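Side-chain contacts in ferritin like protein (Caulobacter vibrioides, PDB 3HL1), which is of unestablished function but, as a member of the ferritin-like family, probably binds metal within a bundle of helices: residues A[59-64]-A[200-205]; A[16-21]-A[146-151]; A[182-187]-A[193-198]; A[69-74]-A[165-170]. One frame throughout, in Å; residues are numbered along the deposited sequence.

Contact 1. Residues A[59-64]-A[200-205]; sequences QLVSNI and DIIVDQ
I202 pushes the end of its side chain between L60 and V61, its CD1 lying 3.8 Å from V61 CG2 and 3.9 Å from L60 CB. The I202 chain is extended (chi2 169°), and with CG1 beside the backbone N it slides past the L60 side chain in the opposite direction, so that I202 CG1 also lies 3.9 Å from L60 CD1. V61 is met differently, its CG2 branch crossing the isoleucine at about a right angle. I201 adds its CG2 branch, 4.0 Å from L60 CD1. The contact is thus wholly apolar, with no hydrogen bond from one helix to the other. Further out, Y148 of helix 144-157 touches both V61 and I202, while L182 covers L60 from the loop before helix 188-207. Polar side chains work at the margins: Q205 OE1 is hydrogen-bonded to H57, and D200 forms a salt bridge with R152. The I202 side chain also lies near an unidentified molecule, probably from the crystallisation liquor. The short helical segments run antiparallel, at 153° and 10.8 Å between axes, an arrangement consistent with the buried core of a ferritin-like helical bundle.

Contact 2. Residues A[16-21]-A[146-151]; sequences QGAIDL and EFYDAL
F147 and Y148 reach across from helix 144-157 to the small residues G17 and A18 of helix 8-35, an antiparallel pairing (155° between the short axes, 11.1 Å apart) in keeping with a ferritin-like helical bundle. Aromatic packing against backbone comes first. A chi1 of -166° swings F147 CG opposite the backbone N and directs the ring at the G17-A18 peptide, where its outermost atom CZ stands 3.5 Å from A18 N and 3.8 Å from G17 C. The approach is oblique to the ring, whose end rests on the bare backbone of G17. Apolar contact between side chains centres on the A18 methyl, which touches both aromatics, with CB 4.1 Å from F147 CE1. The Y141 ring also meets F147, planes about 35° apart. Among polar bonds, Y148 OH is hydrogen-bonded to E22 OE2, further along helix 8-35, anchoring the far end of the phenol. On the helix flank away from F147, Q16 NE2 donates to D20 OD1 at 2.8 Å, a bent bond on the syn side but well out of the carboxylate plane; the same NE2 is bonded to T73 O. Last, Y148 OH lies 3.8 Å from A18 CB.

Contact 3. Residues A[182-187]-A[193-198]; sequences LTVTES and LQALTL
The extended chain of 182-187 runs back along helix 193-198, drawing nearest where V184 CA is 5.8 Å from Q194 CA and L182 CA is 6.8 Å from L198 CA. Q194 carries the polar half of the contact. Its extended chain leaves the helix and brings the terminal amide to the backbone of T185 and E186. There OE1 accepts two N-H groups, from T185 N at 2.9 Å and from E186 N at 3.0 Å. The two donors arrive from opposite faces of the amide plane, each tilted from it by less than 30°, and the E186 bond is the straighter. The other end of the same amide is used too: Q194 NE2 donates to T185 OG1 at 2.9 Å, nearly linear (170°) and almost in the amide plane. Three bonds to two consecutive residues therefore fix the rotation of the glutamine amide. T185 offers its hydroxyl by holding OG1 between its backbone N and carbonyl carbon (chi1 59°), while E186 CB and CG pass within van der Waals contact of the amide, crossing it at a slant.

The apolar half lies further along the helix. V184 sets CG2 4.2 Å from both A195 CB and L198 CD1, and L182 CB meets L198 CD2 at 4.0 Å. On the side of helix 42-67, T183 packs on N63, V184 on A67 and L198 on I64; A195 turns to M155 of helix 144-157. The loop entering helix 188-207 thus touches it and helix 42-67, which also pack on each other directly, and N165 N adds a backbone hydrogen bond to V184 O.

Contact 4. Residues A[69-74]-A[165-170]; sequences GYSPTL and NQKQMD
G69 and Q166 meet through polar atoms without bonding each other: Q166 NE2 lies 3.6 Å from both G69 N and G69 CA. The hydrogen bond of this amide goes instead to N66 O, in the last turn of helix 42-67. To get there Q166 turns CG to the side opposite its backbone N (chi1 -172°) and keeps the chain extended beyond it. G69 ends that helix in a Schellman motif, with positive phi (99°) and two bonds back into the last turn.

Van der Waals contact joins the second pair. The aliphatic part of K167 passes S71, with CD 3.8 Å from OG. The serine hydroxyl itself is hydrogen-bonded to N66 OD1, so N66 serves both pairs, receiving Q166 through its carbonyl and S71 through its side chain.

A hydrogen bond spans Q166 to Q168 within the second loop. Q168 NE2 donates to Q166 O at 2.9 Å and 170°, with the donor standing above the carbonyl plane and the acceptor within the Q168 amide plane. The same NE2 is also bonded to N63 O, and Q168 OE1 accepts from V184 N, placing this glutamine amide among three parts of the backbone.

The direct surface between the loops is small, 105 Å², and includes no hydrogen bond. Their chemistry implies an association made chiefly by way of a third party: both loops are tied to the polar groups at the C-terminal end of helix 42-67, N66 above all.

In the fold
From the N terminus, helix 8-35 supplies 16-21, whose partner 146-151 closes contact 2 across 124 intervening residues. Helix 42-67 opens contact 1, which closes only on helix 188-207, so contacts 1 and 2 alternate along the chain; the two meet at Y148, on which V203 also packs. Contact 4 begins just after helix 42-67 and closes at 165-170, likewise crossing contact 2 but lying within the span of contact 1. Contact 3 is a short closure within that same span, following contact 4 in series. N63 binds both L182 and M169, linking contact 1 to the loops of contacts 3 and 4, while Q16 ties contact 2 to Y70 and T73.

Contact 1. Residues A[59-64]-A[200-205]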
loop_
_atom_site.group_PDB
_atom_site.type_symbol
_atom_site.label_atom_id
_atom_site.label_comp_id
_atom_site.label_asym_id
_atom_site.label_seq_id
_atom_site.Cartn_x
_atom_site.Cartn_y
_atom_site.Cartn_z
ATOM N N GLN A 59 -6.369 6.206 1.017
ATOM C CA GLN A 59 -7.410 7.223 1.070
ATOM C C GLN A 59 -7.894 7.680 -0.317
ATOM O O GLN A 59 -9.095 7.839 -0.539
ATOM C CB GLN A 59 -6.918 8.441 1.872
ATOM C CG GLN A 59 -7.842 9.656 1.736
ATOM C CD GLN A 59 -7.412 10.812 2.587
ATOM O OE1 GLN A 59 -7.451 10.723 3.818
ATOM N NE2 GLN A 59 -6.997 11.915 1.941
ATOM N N LEU A 60 -6.957 7.891 -1.233
ATOM C CA LEU A 60 -7.268 8.368 -2.586
ATOM C C LEU A 60 -8.030 7.343 -3.351
ATOM O O LEU A 60 -8.984 7.690 -4.088
ATOM C CB LEU A 60 -5.982 8.773 -3.333
ATOM C CG LEU A 60 -5.193 9.962 -2.706
ATOM C CD1 LEU A 60 -4.028 10.356 -3.624
ATOM C CD2 LEU A 60 -6.092 11.127 -2.449
ATOM N N VAL A 61 -7.627 6.082 -3.220
ATOM C CA VAL A 61 -8.354 5.011 -3.847
ATOM C C VAL A 61 -9.780 4.952 -3.287
ATOM O O VAL A 61 -10.712 4.859 -4.042
ATOM C CB VAL A 61 -7.652 3.625 -3.767
ATOM C CG1 VAL A 61 -8.605 2.529 -4.286
ATOM C CG2 VAL A 61 -6.362 3.611 -4.601
ATOM N N SER A 62 -9.942 5.034 -1.967
ATOM C CA SER A 62 -11.279 5.066 -1.378
ATOM C C SER A 62 -12.118 6.220 -1.976
ATOM O O SER A 62 -13.301 6.078 -2.289
ATOM C CB SER A 62 -11.208 5.240 0.147
ATOM O OG SER A 62 -12.529 5.273 0.699
ATOM N N ASN A 63 -11.507 7.384 -2.107
ATOM C CA ASN A 63 -12.193 8.554 -2.664
ATOM C C ASN A 63 -12.613 8.358 -4.114
ATOM O O ASN A 63 -13.753 8.660 -4.475
ATOM C CB ASN A 63 -11.312 9.849 -2.533
ATOM C CG ASN A 63 -11.253 10.361 -1.125
ATOM O OD1 ASN A 63 -12.011 9.905 -0.239
ATOM N ND2 ASN A 63 -10.349 11.371 -0.885
ATOM N N ILE A 64 -11.747 7.775 -4.915
ATOM C CA ILE A 64 -12.083 7.481 -6.306
ATOM C C ILE A 64 -13.219 6.439 -6.353
ATOM O O ILE A 64 -14.196 6.599 -7.063
ATOM C CB ILE A 64 -10.859 6.924 -7.092
ATOM C CG1 ILE A 64 -9.730 7.972 -7.181
ATOM C CG2 ILE A 64 -11.299 6.485 -8.532
ATOM C CD1 ILE A 64 -8.419 7.371 -7.654
ATOM N N ASP A 200 -2.969 9.949 -10.802
ATOM C CA ASP A 200 -1.638 10.492 -11.171
ATOM C C ASP A 200 -0.748 10.766 -9.979
ATOM O O ASP A 200 0.393 10.405 -10.001
ATOM C CB ASP A 200 -1.757 11.760 -12.038
ATOM C CG ASP A 200 -2.082 11.428 -13.489
ATOM O OD1 ASP A 200 -1.882 10.255 -13.911
ATOM O OD2 ASP A 200 -2.551 12.325 -14.209
ATOM N N ILE A 201 -1.308 11.341 -8.917
ATOM C CA ILE A 201 -0.593 11.499 -7.669
ATOM C C ILE A 201 -0.113 10.173 -7.103
ATOM O O ILE A 201 0.995 10.111 -6.630
ATOM C CB ILE A 201 -1.470 12.188 -6.586
ATOM C CG1 ILE A 201 -1.770 13.644 -6.959
ATOM C CG2 ILE A 201 -0.758 12.122 -5.206
ATOM C CD1 ILE A 201 -2.985 14.216 -6.268
ATOM N N ILE A 202 -0.961 9.125 -7.111
ATOM C CA ILE A 202 -0.605 7.812 -6.612
ATOM C C ILE A 202 0.568 7.196 -7.382
ATOM O O ILE A 202 1.536 6.708 -6.785
ATOM C CB ILE A 202 -1.817 6.818 -6.676
ATOM C CG1 ILE A 202 -2.940 7.237 -5.719
ATOM C CG2 ILE A 202 -1.348 5.407 -6.306
ATOM C CD1 ILE A 202 -4.266 6.471 -5.915
ATOM N N VAL A 203 0.454 7.189 -8.707
ATOM C CA VAL A 203 1.458 6.573 -9.564
ATOM C C VAL A 203 2.780 7.377 -9.570
ATOM O O VAL A 203 3.852 6.773 -9.501
ATOM C CB VAL A 203 0.953 6.419 -10.983
ATOM C CG1 VAL A 203 2.064 5.861 -11.889
ATOM C CG2 VAL A 203 -0.276 5.455 -10.977
ATOM N N ASP A 204 2.684 8.707 -9.630
ATOM C CA ASP A 204 3.862 9.588 -9.576
ATOM C C ASP A 204 4.668 9.350 -8.311
ATOM O O ASP A 204 5.882 9.399 -8.352
ATOM C CB ASP A 204 3.495 11.075 -9.560
ATOM C CG ASP A 204 2.932 11.588 -10.884
ATOM O OD1 ASP A 204 2.891 10.853 -11.875
ATOM O OD2 ASP A 204 2.477 12.745 -10.901
ATOM N N GLN A 205 3.996 9.105 -7.194
ATOM C CA GLN A 205 4.682 8.879 -5.917
ATOM C C GLN A 205 5.395 7.534 -5.885
ATOM O O GLN A 205 6.471 7.446 -5.345
ATOM C CB GLN A 205 3.737 9.022 -4.719
ATOM C CG GLN A 205 3.297 10.468 -4.468
ATOM C CD GLN A 205 2.459 10.650 -3.210
ATOM O OE1 GLN A 205 1.926 9.707 -2.646
ATOM N NE2 GLN A 205 2.347 11.892 -2.768
#

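Contact 2. Residues A[16-21]-A[146-151]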
loop_
_atom_site.group_PDB
_atom_site.type_symbol
_atom_site.label_atom_id
_atom_site.label_comp_id
_atom_site.label_asym_id
_atom_site.label_seq_id
_atom_site.Cartn_x
_atom_site.Cartn_y
_atom_site.Cartn_z
ATOM N N GLN A 16 -11.239 -2.407 -5.231
ATOM C CA GLN A 16 -10.943 -3.237 -4.041
ATOM C C GLN A 16 -9.558 -3.835 -4.124
ATOM O O GLN A 16 -8.832 -3.827 -3.126
ATOM C CB GLN A 16 -11.944 -4.366 -3.866
ATOM C CG GLN A 16 -11.802 -5.133 -2.533
ATOM C CD GLN A 16 -11.952 -4.227 -1.367
ATOM O OE1 GLN A 16 -12.938 -3.495 -1.277
ATOM N NE2 GLN A 16 -10.976 -4.223 -0.494
ATOM N N GLY A 17 -9.158 -4.267 -5.325
ATOM C CA GLY A 17 -7.847 -4.811 -5.518
ATOM C C GLY A 17 -6.737 -3.806 -5.307
ATOM O O GLY A 17 -5.693 -4.148 -4.715
ATOM N N ALA A 18 -6.952 -2.596 -5.784
ATOM C CA ALA A 18 -5.976 -1.521 -5.653
ATOM C C ALA A 18 -5.846 -1.175 -4.195
ATOM O O ALA A 18 -4.734 -1.032 -3.697
ATOM C CB ALA A 18 -6.359 -0.289 -6.525
ATOM N N ILE A 19 -6.965 -1.058 -3.460
ATOM C CA ILE A 19 -6.841 -0.733 -2.049
ATOM C C ILE A 19 -6.179 -1.873 -1.266
ATOM O O ILE A 19 -5.390 -1.610 -0.368
ATOM C CB ILE A 19 -8.161 -0.206 -1.433
ATOM C CG1 ILE A 19 -7.806 0.908 -0.401
ATOM C CG2 ILE A 19 -8.880 -1.321 -0.866
ATOM C CD1 ILE A 19 -8.912 1.732 0.044
ATOM N N ASP A 20 -6.463 -3.126 -1.632
ATOM C CA ASP A 20 -5.840 -4.286 -0.950
ATOM C C ASP A 20 -4.328 -4.269 -1.134
ATOM O O ASP A 20 -3.569 -4.552 -0.200
ATOM C CB ASP A 20 -6.381 -5.595 -1.475
ATOM C CG ASP A 20 -7.827 -5.879 -1.035
ATOM O OD1 ASP A 20 -8.384 -5.166 -0.220
ATOM O OD2 ASP A 20 -8.359 -6.809 -1.643
ATOM N N LEU A 21 -3.882 -3.886 -2.328
ATOM C CA LEU A 21 -2.451 -3.862 -2.610
ATOM C C LEU A 21 -1.811 -2.737 -1.842
ATOM O O LEU A 21 -0.787 -2.932 -1.166
ATOM C CB LEU A 21 -2.177 -3.726 -4.115
ATOM C CG LEU A 21 -0.678 -3.619 -4.550
ATOM C CD1 LEU A 21 0.233 -4.702 -4.010
ATOM C CD2 LEU A 21 -0.607 -3.665 -6.041
ATOM N N GLU A 146 0.940 -0.541 -14.103
ATOM C CA GLU A 146 0.071 -1.193 -15.078
ATOM C C GLU A 146 -1.344 -1.391 -14.524
ATOM O O GLU A 146 -2.371 -1.251 -15.228
ATOM C CB GLU A 146 0.626 -2.558 -15.480
ATOM C CG GLU A 146 -0.190 -3.212 -16.608
ATOM C CD GLU A 146 0.143 -4.686 -16.880
ATOM O OE1 GLU A 146 1.197 -5.162 -16.421
ATOM O OE2 GLU A 146 -0.667 -5.360 -17.583
ATOM N N PHE A 147 -1.413 -1.814 -13.278
ATOM C CA PHE A 147 -2.718 -1.924 -12.583
ATOM C C PHE A 147 -3.472 -0.577 -12.723
ATOM O O PHE A 147 -4.645 -0.541 -13.135
ATOM C CB PHE A 147 -2.488 -2.252 -11.103
ATOM C CG PHE A 147 -3.758 -2.731 -10.348
ATOM C CD1 PHE A 147 -4.990 -2.144 -10.546
ATOM C CD2 PHE A 147 -3.678 -3.764 -9.451
ATOM C CE1 PHE A 147 -6.121 -2.600 -9.884
ATOM C CE2 PHE A 147 -4.814 -4.217 -8.790
ATOM C CZ PHE A 147 -6.031 -3.636 -9.033
ATOM N N TYR A 148 -2.822 0.536 -12.373
ATOM C CA TYR A 148 -3.462 1.841 -12.511
ATOM C C TYR A 148 -3.782 2.264 -13.931
ATOM O O TYR A 148 -4.781 2.955 -14.127
ATOM C CB TYR A 148 -2.735 2.940 -11.732
ATOM C CG TYR A 148 -2.962 2.797 -10.246
ATOM C CD1 TYR A 148 -4.232 3.016 -9.691
ATOM C CD2 TYR A 148 -1.952 2.404 -9.388
ATOM C CE1 TYR A 148 -4.455 2.864 -8.328
ATOM C CE2 TYR A 148 -2.177 2.267 -8.006
ATOM C CZ TYR A 148 -3.443 2.491 -7.501
ATOM O OH TYR A 148 -3.692 2.334 -6.180
ATOM N N ASP A 149 -2.963 1.870 -14.915
ATOM C CA ASP A 149 -3.328 2.051 -16.304
ATOM C C ASP A 149 -4.671 1.422 -16.702
ATOM O O ASP A 149 -5.474 2.041 -17.435
ATOM C CB ASP A 149 -2.286 1.382 -17.197
ATOM C CG ASP A 149 -1.087 2.239 -17.466
ATOM O OD1 ASP A 149 -1.019 3.407 -17.042
ATOM O OD2 ASP A 149 -0.206 1.706 -18.155
ATOM N N ALA A 150 -4.848 0.151 -16.325
ATOM C CA ALA A 150 -6.113 -0.581 -16.540
ATOM C C ALA A 150 -7.245 0.136 -15.815
ATOM O O ALA A 150 -8.328 0.365 -16.368
ATOM C CB ALA A 150 -5.989 -2.001 -16.046
ATOM N N LEU A 151 -7.016 0.495 -14.562
ATOM C CA LEU A 151 -8.053 1.204 -13.808
ATOM C C LEU A 151 -8.538 2.501 -14.506
ATOM O O LEU A 151 -9.711 2.752 -14.614
ATOM C CB LEU A 151 -7.543 1.507 -12.413
ATOM C CG LEU A 151 -8.652 1.813 -11.413
ATOM C CD1 LEU A 151 -9.398 0.546 -10.993
ATOM C CD2 LEU A 151 -8.060 2.567 -10.181
#

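Contact 3. Residues A[182-187]-A[193-198]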
loop_
_atom_site.group_PDB
_atom_site.type_symbol
_atom_site.label_atom_id
_atom_site.label_comp_id
_atom_site.label_asym_id
_atom_site.label_seq_id
_atom_site.Cartn_x
_atom_site.Cartn_y
_atom_site.Cartn_z
ATOM N N LEU A 182 -8.094 16.411 -1.681
ATOM C CA LEU A 182 -7.776 15.458 -2.705
ATOM C C LEU A 182 -8.972 14.496 -2.751
ATOM O O LEU A 182 -8.921 13.320 -2.333
ATOM C CB LEU A 182 -6.449 14.819 -2.409
ATOM C CG LEU A 182 -5.195 15.687 -2.582
ATOM C CD1 LEU A 182 -4.003 14.848 -2.239
ATOM C CD2 LEU A 182 -5.042 16.252 -3.993
ATOM N N THR A 183 -10.062 15.082 -3.212
ATOM C CA THR A 183 -11.359 14.451 -3.247
ATOM C C THR A 183 -12.030 14.733 -4.574
ATOM O O THR A 183 -11.658 15.642 -5.320
ATOM C CB THR A 183 -12.282 15.005 -2.145
ATOM O OG1 THR A 183 -12.502 16.379 -2.398
ATOM C CG2 THR A 183 -11.678 14.870 -0.779
ATOM N N VAL A 184 -13.076 13.974 -4.844
ATOM C CA VAL A 184 -13.880 14.167 -6.018
ATOM C C VAL A 184 -15.128 14.932 -5.602
ATOM O O VAL A 184 -16.024 14.408 -4.919
ATOM C CB VAL A 184 -14.189 12.815 -6.687
ATOM C CG1 VAL A 184 -15.096 13.010 -7.901
ATOM C CG2 VAL A 184 -12.835 12.104 -7.074
ATOM N N THR A 185 -15.167 16.200 -6.014
ATOM C CA THR A 185 -16.246 17.107 -5.633
ATOM C C THR A 185 -17.260 17.317 -6.750
ATOM O O THR A 185 -18.324 17.844 -6.507
ATOM C CB THR A 185 -15.701 18.491 -5.259
ATOM O OG1 THR A 185 -14.992 19.029 -6.382
ATOM C CG2 THR A 185 -14.769 18.391 -4.071
ATOM N N GLU A 186 -16.923 16.938 -7.981
ATOM C CA GLU A 186 -17.812 17.118 -9.128
ATOM C C GLU A 186 -18.314 15.785 -9.695
ATOM O O GLU A 186 -17.694 14.740 -9.521
ATOM C CB GLU A 186 -17.101 17.839 -10.267
ATOM C CG GLU A 186 -16.403 19.118 -9.913
ATOM C CD GLU A 186 -17.362 20.210 -9.533
ATOM O OE1 GLU A 186 -18.407 20.312 -10.211
ATOM O OE2 GLU A 186 -17.068 20.970 -8.572
ATOM N N SER A 187 -19.440 15.845 -10.407
ATOM C CA SER A 187 -20.042 14.664 -10.974
ATOM C C SER A 187 -19.658 14.470 -12.421
ATOM O O SER A 187 -19.074 15.355 -13.068
ATOM C CB SER A 187 -21.537 14.708 -10.858
ATOM O OG SER A 187 -21.937 14.808 -9.494
ATOM N N LEU A 193 -12.379 13.594 -14.350
ATOM C CA LEU A 193 -11.099 14.307 -14.503
ATOM C C LEU A 193 -10.370 14.546 -13.143
ATOM O O LEU A 193 -9.137 14.404 -13.065
ATOM C CB LEU A 193 -11.295 15.613 -15.287
ATOM C CG LEU A 193 -11.728 15.424 -16.748
ATOM C CD1 LEU A 193 -12.081 16.712 -17.468
ATOM C CD2 LEU A 193 -10.624 14.627 -17.466
ATOM N N GLN A 194 -11.111 14.871 -12.092
ATOM C CA GLN A 194 -10.534 14.967 -10.738
ATOM C C GLN A 194 -9.979 13.627 -10.273
ATOM O O GLN A 194 -8.900 13.554 -9.685
ATOM C CB GLN A 194 -11.573 15.416 -9.730
ATOM C CG GLN A 194 -12.120 16.787 -9.980
ATOM C CD GLN A 194 -13.132 17.194 -8.982
ATOM O OE1 GLN A 194 -14.033 16.435 -8.672
ATOM N NE2 GLN A 194 -13.008 18.410 -8.460
ATOM N N ALA A 195 -10.748 12.560 -10.504
ATOM C CA ALA A 195 -10.343 11.179 -10.131
ATOM C C ALA A 195 -9.037 10.812 -10.806
ATOM O O ALA A 195 -8.174 10.186 -10.205
ATOM C CB ALA A 195 -11.459 10.164 -10.512
ATOM N N LEU A 196 -8.886 11.198 -12.067
ATOM C CA LEU A 196 -7.654 10.932 -12.822
ATOM C C LEU A 196 -6.454 11.622 -12.188
ATOM O O LEU A 196 -5.352 11.085 -12.161
ATOM C CB LEU A 196 -7.762 11.404 -14.283
ATOM C CG LEU A 196 -8.420 10.508 -15.330
ATOM C CD1 LEU A 196 -8.288 11.201 -16.720
ATOM C CD2 LEU A 196 -7.844 9.085 -15.356
ATOM N N THR A 197 -6.667 12.824 -11.680
ATOM C CA THR A 197 -5.591 13.528 -11.011
ATOM C C THR A 197 -5.151 12.740 -9.800
ATOM O O THR A 197 -3.969 12.597 -9.561
ATOM C CB THR A 197 -6.063 14.934 -10.634
ATOM O OG1 THR A 197 -6.467 15.610 -11.838
ATOM C CG2 THR A 197 -4.989 15.711 -9.867
ATOM N N LEU A 198 -6.113 12.237 -9.024
ATOM C CA LEU A 198 -5.788 11.417 -7.844
ATOM C C LEU A 198 -5.001 10.176 -8.237
ATOM O O LEU A 198 -4.026 9.833 -7.548
ATOM C CB LEU A 198 -7.027 11.066 -7.026
ATOM C CG LEU A 198 -7.945 12.192 -6.557
ATOM C CD1 LEU A 198 -8.980 11.641 -5.606
ATOM C CD2 LEU A 198 -7.172 13.300 -5.994
#

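Contact 4. Residues A[69-74]-A[165-170]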
loop_
_atom_site.group_PDB
_atom_site.type_symbol
_atom_site.label_atom_id
_atom_site.label_comp_id
_atom_site.label_asym_id
_atom_site.label_seq_id
_atom_site.Cartn_x
_atom_site.Cartn_y
_atom_site.Cartn_z
ATOM N N GLY A 69 -19.377 5.043 -6.615
ATOM C CA GLY A 69 -20.415 4.387 -5.850
ATOM C C GLY A 69 -20.020 3.163 -5.028
ATOM O O GLY A 69 -20.889 2.448 -4.515
ATOM N N TYR A 70 -18.725 2.877 -4.934
ATOM C CA TYR A 70 -18.231 1.733 -4.189
ATOM C C TYR A 70 -17.426 2.144 -2.954
ATOM O O TYR A 70 -16.398 2.759 -3.061
ATOM C CB TYR A 70 -17.335 0.871 -5.080
ATOM C CG TYR A 70 -16.762 -0.366 -4.442
ATOM C CD1 TYR A 70 -17.543 -1.510 -4.272
ATOM C CD2 TYR A 70 -15.454 -0.398 -4.015
ATOM C CE1 TYR A 70 -17.030 -2.663 -3.692
ATOM C CE2 TYR A 70 -14.903 -1.551 -3.445
ATOM C CZ TYR A 70 -15.697 -2.667 -3.260
ATOM O OH TYR A 70 -15.199 -3.809 -2.656
ATOM N N SER A 71 -17.857 1.727 -1.784
ATOM C CA SER A 71 -17.071 1.910 -0.550
ATOM C C SER A 71 -16.201 0.668 -0.347
ATOM O O SER A 71 -16.713 -0.421 -0.163
ATOM C CB SER A 71 -17.987 2.101 0.667
ATOM O OG SER A 71 -18.770 3.257 0.585
ATOM N N PRO A 72 -14.873 0.813 -0.429
ATOM C CA PRO A 72 -14.043 -0.379 -0.178
ATOM C C PRO A 72 -14.047 -0.838 1.296
ATOM O O PRO A 72 -14.311 -0.060 2.237
ATOM C CB PRO A 72 -12.629 0.071 -0.538
ATOM C CG PRO A 72 -12.753 1.411 -1.170
ATOM C CD PRO A 72 -14.054 2.001 -0.747
ATOM N N THR A 73 -13.682 -2.075 1.489
ATOM C CA THR A 73 -13.585 -2.619 2.844
ATOM C C THR A 73 -12.212 -3.197 3.013
ATOM O O THR A 73 -11.625 -3.740 2.097
ATOM C CB THR A 73 -14.616 -3.743 3.048
ATOM O OG1 THR A 73 -14.432 -4.676 1.983
ATOM C CG2 THR A 73 -15.933 -3.241 2.897
ATOM N N LEU A 74 -11.655 -3.065 4.191
ATOM C CA LEU A 74 -10.325 -3.536 4.440
ATOM C C LEU A 74 -10.308 -4.685 5.406
ATOM O O LEU A 74 -11.012 -4.675 6.413
ATOM C CB LEU A 74 -9.485 -2.435 5.051
ATOM C CG LEU A 74 -9.195 -1.203 4.195
ATOM C CD1 LEU A 74 -8.394 -0.254 5.148
ATOM C CD2 LEU A 74 -8.478 -1.464 2.938
ATOM N N ASN A 165 -18.763 14.652 -4.224
ATOM C CA ASN A 165 -18.960 14.747 -2.763
ATOM C C ASN A 165 -19.573 13.519 -2.123
ATOM O O ASN A 165 -20.282 13.603 -1.132
ATOM C CB ASN A 165 -19.782 16.005 -2.431
ATOM C CG ASN A 165 -19.061 17.259 -2.830
ATOM O OD1 ASN A 165 -17.874 17.408 -2.542
ATOM N ND2 ASN A 165 -19.753 18.149 -3.523
ATOM N N GLN A 166 -19.247 12.360 -2.686
ATOM C CA GLN A 166 -19.882 11.127 -2.297
ATOM C C GLN A 166 -18.969 10.318 -1.434
ATOM O O GLN A 166 -18.046 9.676 -1.950
ATOM C CB GLN A 166 -20.271 10.322 -3.551
ATOM C CG GLN A 166 -21.137 9.095 -3.208
ATOM C CD GLN A 166 -21.856 8.560 -4.414
ATOM O OE1 GLN A 166 -23.068 8.740 -4.542
ATOM N NE2 GLN A 166 -21.108 7.906 -5.328
ATOM N N LYS A 167 -19.224 10.339 -0.122
ATOM C CA LYS A 167 -18.467 9.588 0.861
ATOM C C LYS A 167 -16.957 9.795 0.700
ATOM O O LYS A 167 -16.164 8.854 0.673
ATOM C CB LYS A 167 -18.896 8.133 0.810
ATOM C CG LYS A 167 -20.391 7.914 1.010
ATOM C CD LYS A 167 -20.720 6.430 1.067
ATOM C CE LYS A 167 -22.110 6.158 1.468
ATOM N NZ LYS A 167 -23.004 6.605 0.428
ATOM N N GLN A 168 -16.578 11.077 0.604
ATOM C CA GLN A 168 -15.185 11.459 0.430
ATOM C C GLN A 168 -14.527 11.674 1.791
ATOM O O GLN A 168 -15.167 12.129 2.731
ATOM C CB GLN A 168 -15.059 12.731 -0.391
ATOM C CG GLN A 168 -15.593 12.639 -1.767
ATOM C CD GLN A 168 -14.822 11.682 -2.603
ATOM O OE1 GLN A 168 -13.719 11.975 -3.045
ATOM N NE2 GLN A 168 -15.404 10.529 -2.854
HETATM N N MSE A 169 -13.247 11.394 1.843
HETATM C CA MSE A 169 -12.432 11.470 3.050
HETATM C C MSE A 169 -11.240 12.374 2.799
HETATM O O MSE A 169 -10.716 12.442 1.694
HETATM C CB MSE A 169 -11.982 10.061 3.376
HETATM C CG MSE A 169 -11.118 9.864 4.529
HETATM SE SE MSE A 169 -10.938 7.938 4.592
HETATM C CE MSE A 169 -9.298 7.901 5.543
ATOM N N ASP A 170 -10.827 13.110 3.822
ATOM C CA ASP A 170 -9.655 13.988 3.696
ATOM C C ASP A 170 -8.889 14.133 5.032
ATOM O O ASP A 170 -9.089 15.091 5.762
ATOM C CB ASP A 170 -10.086 15.354 3.107
ATOM C CG ASP A 170 -8.893 16.162 2.538
ATOM O OD1 ASP A 170 -7.804 15.573 2.272
ATOM O OD2 ASP A 170 -9.046 17.395 2.349
#